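Long-range contact in putative peptidyl-arginine deiminase (Chlorobium tepidum, PDB 1XKN), which is a putative deiminase of the Porphyromonas-type peptidyl-arginine deiminase family, probably hydrolysing the guanidinium group of agmatine or of arginine in proteins: residues A13-T18 and T341-A346. Sequence-based numbering, arbitrary orientation.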
ATOM      1  N   ALA A  13       1.078  10.785   7.218  1.00  4.44           N
ATOM      2  CA  ALA A  13       1.599  11.173   8.524  1.00  4.54           C
ATOM      3  C   ALA A  13       3.102  10.909   8.499  1.00  5.31           C
ATOM      4  O   ALA A  13       3.579  10.103   7.708  1.00  5.64           O
ATOM      5  CB  ALA A  13       0.933  10.351   9.629  1.00  4.93           C
ATOM      6  N   PRO A  14       3.873  11.587   9.367  1.00  5.15           N
ATOM      7  CA  PRO A  14       5.330  11.398   9.410  1.00  4.95           C
ATOM      8  C   PRO A  14       5.752   9.935   9.554  1.00  4.27           C
ATOM      9  O   PRO A  14       5.188   9.198  10.363  1.00  4.95           O
ATOM     10  CB  PRO A  14       5.747  12.239  10.615  1.00  5.10           C
ATOM     11  CG  PRO A  14       4.759  13.362  10.585  1.00  4.61           C
ATOM     12  CD  PRO A  14       3.456  12.635  10.317  1.00  5.36           C
ATOM     13  N   HIS A  15       6.747   9.524   8.771  1.00  4.62           N
ATOM     14  CA  HIS A  15       7.242   8.150   8.814  1.00  3.66           C
ATOM     15  C   HIS A  15       8.587   8.014   9.502  1.00  5.06           C
ATOM     16  O   HIS A  15       9.445   8.894   9.406  1.00  6.20           O
ATOM     17  CB  HIS A  15       7.443   7.587   7.409  1.00  2.85           C
ATOM     18  CG  HIS A  15       6.204   7.524   6.583  1.00  4.86           C
ATOM     19  ND1 HIS A  15       6.244   7.308   5.223  1.00  5.80           N
ATOM     20  CD2 HIS A  15       4.897   7.644   6.910  1.00  4.53           C
ATOM     21  CE1 HIS A  15       5.012   7.300   4.746  1.00  3.69           C
ATOM     22  NE2 HIS A  15       4.176   7.501   5.748  1.00  5.67           N
ATOM     23  N   ALA A  16       8.768   6.885  10.173  1.00  4.90           N
ATOM     24  CA  ALA A  16      10.032   6.575  10.812  1.00  4.50           C
ATOM     25  C   ALA A  16      10.835   5.891   9.708  1.00  3.42           C
ATOM     26  O   ALA A  16      12.056   6.027   9.632  1.00  5.23           O
ATOM     27  CB  ALA A  16       9.818   5.616  11.984  1.00  5.36           C
ATOM     28  N   SER A  17      10.128   5.156   8.851  1.00  3.68           N
ATOM     29  CA  SER A  17      10.755   4.439   7.740  1.00  2.88           C
ATOM     30  C   SER A  17       9.703   3.915   6.773  1.00  3.46           C
ATOM     31  O   SER A  17       8.504   4.114   6.965  1.00  2.72           O
ATOM     32  CB  SER A  17      11.526   3.227   8.265  1.00  2.64           C
ATOM     33  OG  SER A  17      10.630   2.155   8.550  1.00  4.84           O
ATOM     34  N   THR A  18      10.180   3.247   5.727  1.00  2.95           N
ATOM     35  CA  THR A  18       9.320   2.590   4.752  1.00  2.34           C
ATOM     36  C   THR A  18       9.897   1.189   4.634  1.00  3.14           C
ATOM     37  O   THR A  18      11.118   1.016   4.582  1.00  3.98           O
ATOM     38  CB  THR A  18       9.366   3.234   3.353  1.00  1.47           C
ATOM     39  OG1 THR A  18       8.788   4.545   3.402  1.00  4.47           O
ATOM     40  CG2 THR A  18       8.572   2.380   2.356  1.00  3.80           C
ATOM     41  N   THR A 341       5.270  -1.501  -0.902  1.00  3.70           N
ATOM     42  CA  THR A 341       5.719  -0.692   0.224  1.00  3.66           C
ATOM     43  C   THR A 341       4.777  -0.745   1.414  1.00  3.19           C
ATOM     44  O   THR A 341       3.631  -1.168   1.298  1.00  2.82           O
ATOM     45  CB  THR A 341       5.801   0.791  -0.182  1.00  4.09           C
ATOM     46  OG1 THR A 341       4.509   1.223  -0.640  1.00  3.83           O
ATOM     47  CG2 THR A 341       6.806   0.994  -1.297  1.00  6.98           C
ATOM     48  N   HIS A 342       5.288  -0.342   2.570  1.00  3.39           N
ATOM     49  CA  HIS A 342       4.470  -0.212   3.762  1.00  3.91           C
ATOM     50  C   HIS A 342       5.185   0.737   4.685  1.00  4.78           C
ATOM     51  O   HIS A 342       6.321   0.504   5.101  1.00  4.62           O
ATOM     52  CB  HIS A 342       4.195  -1.525   4.490  1.00  3.81           C
ATOM     53  CG  HIS A 342       2.941  -1.478   5.305  1.00  5.30           C
ATOM     54  ND1 HIS A 342       2.738  -0.550   6.306  1.00  6.79           N
ATOM     55  CD2 HIS A 342       1.782  -2.168   5.192  1.00  6.45           C
ATOM     56  CE1 HIS A 342       1.505  -0.667   6.767  1.00  6.89           C
ATOM     57  NE2 HIS A 342       0.904  -1.640   6.107  1.00  5.82           N
ATOM     58  N   GLU A 343       4.512   1.833   4.986  1.00  4.24           N
ATOM     59  CA  GLU A 343       5.091   2.828   5.849  1.00  3.00           C
ATOM     60  C   GLU A 343       5.154   2.364   7.292  1.00  3.45           C
ATOM     61  O   GLU A 343       4.448   1.441   7.706  1.00  4.50           O
ATOM     62  CB  GLU A 343       4.275   4.126   5.774  1.00  3.72           C
ATOM     63  CG  GLU A 343       2.881   4.056   6.413  1.00  5.98           C
ATOM     64  CD  GLU A 343       1.824   3.423   5.522  1.00  6.49           C
ATOM     65  OE1 GLU A 343       2.163   2.899   4.440  1.00  6.57           O
ATOM     66  OE2 GLU A 343       0.635   3.443   5.909  1.00  6.62           O
ATOM     67  N   GLU A 344       6.042   3.002   8.039  1.00  4.31           N
ATOM     68  CA  GLU A 344       6.167   2.762   9.464  1.00  4.43           C
ATOM     69  C   GLU A 344       5.965   4.157  10.028  1.00  6.03           C
ATOM     70  O   GLU A 344       6.845   5.006   9.917  1.00  5.55           O
ATOM     71  CB  GLU A 344       7.552   2.267   9.876  1.00  4.06           C
ATOM     72  CG  GLU A 344       7.684   2.267  11.405  1.00  5.08           C
ATOM     73  CD  GLU A 344       9.050   1.861  11.927  1.00  6.46           C
ATOM     74  OE1 GLU A 344       9.258   1.973  13.155  1.00  7.01           O
ATOM     75  OE2 GLU A 344       9.905   1.433  11.124  1.00  6.71           O
ATOM     76  N   PRO A 345       4.790   4.428  10.602  1.00  6.52           N
ATOM     77  CA  PRO A 345       4.572   5.767  11.156  1.00  6.57           C
ATOM     78  C   PRO A 345       5.483   6.047  12.352  1.00  6.63           C
ATOM     79  O   PRO A 345       5.854   5.130  13.084  1.00  8.03           O
ATOM     80  CB  PRO A 345       3.092   5.747  11.537  1.00  7.91           C
ATOM     81  CG  PRO A 345       2.831   4.283  11.820  1.00  8.70           C
ATOM     82  CD  PRO A 345       3.566   3.614  10.690  1.00  6.65           C
ATOM     83  N   ALA A 346       5.852   7.311  12.534  1.00  7.76           N
ATOM     84  CA  ALA A 346       6.706   7.719  13.649  1.00  9.99           C
ATOM     85  C   ALA A 346       5.844   8.215  14.803  1.00 12.70           C
ATOM     86  O   ALA A 346       5.178   9.244  14.680  1.00 17.98           O
ATOM     87  CB  ALA A 346       7.655   8.833  13.200  1.00 10.51           C
TER
HETATM   88  O   HOH W   1       3.460   9.724  12.524  1.00  8.78           O
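A classic beta bulge joins A16 and S17 to E344 where strands 15-21 and 342-345 pair antiparallel. The carbonyl E344 O takes two amides. A16 N donates almost straight along the C=O axis, at 2.7 Å between A16 N and E344 O. S17 N adds a weak bond to the same oxygen. E344 N donates back to S17 O at 2.9 Å, completing the hydrogen-bonded pair of the bulge. The pairing runs on past the bulge, where A346 N bonds to P14 O at 3.0 Å. A water bridges P14 O and A346 O.

This is the edge of a mixed sheet. Strand 342-345 is an outermost strand of this sheet within the chain, and strand 52-57 flanks 15-21 on its other side. The contact adds a segment from near the C-terminus to the edge of the sheet, 323 residues away in sequence.

S17 and E344 point to one face of the sheet, T18 and E343 to the other. The E344 chain is extended, with CG anti to the backbone N (chi1 170°), and runs past A16 CB and S17. Its OE2 lies 2.8 Å from S17 OG, which is also within reach of N54. K113 forms a salt bridge with E344 OE1, and Q144 bonds to OE2.

H15 lies against E343. E343 CB sits over one face of the imidazole, 3.5 Å from the ring centroid, a CH-pi contact. The bend at chi2 (-81°) leads the E343 carboxylate away from strand 15-21, where OE1 forms a salt bridge with R96. The carboxylate plane is tilted 22° from the ring plane. The H15 ring is held by E11 O at NE2 and E51 at ND1.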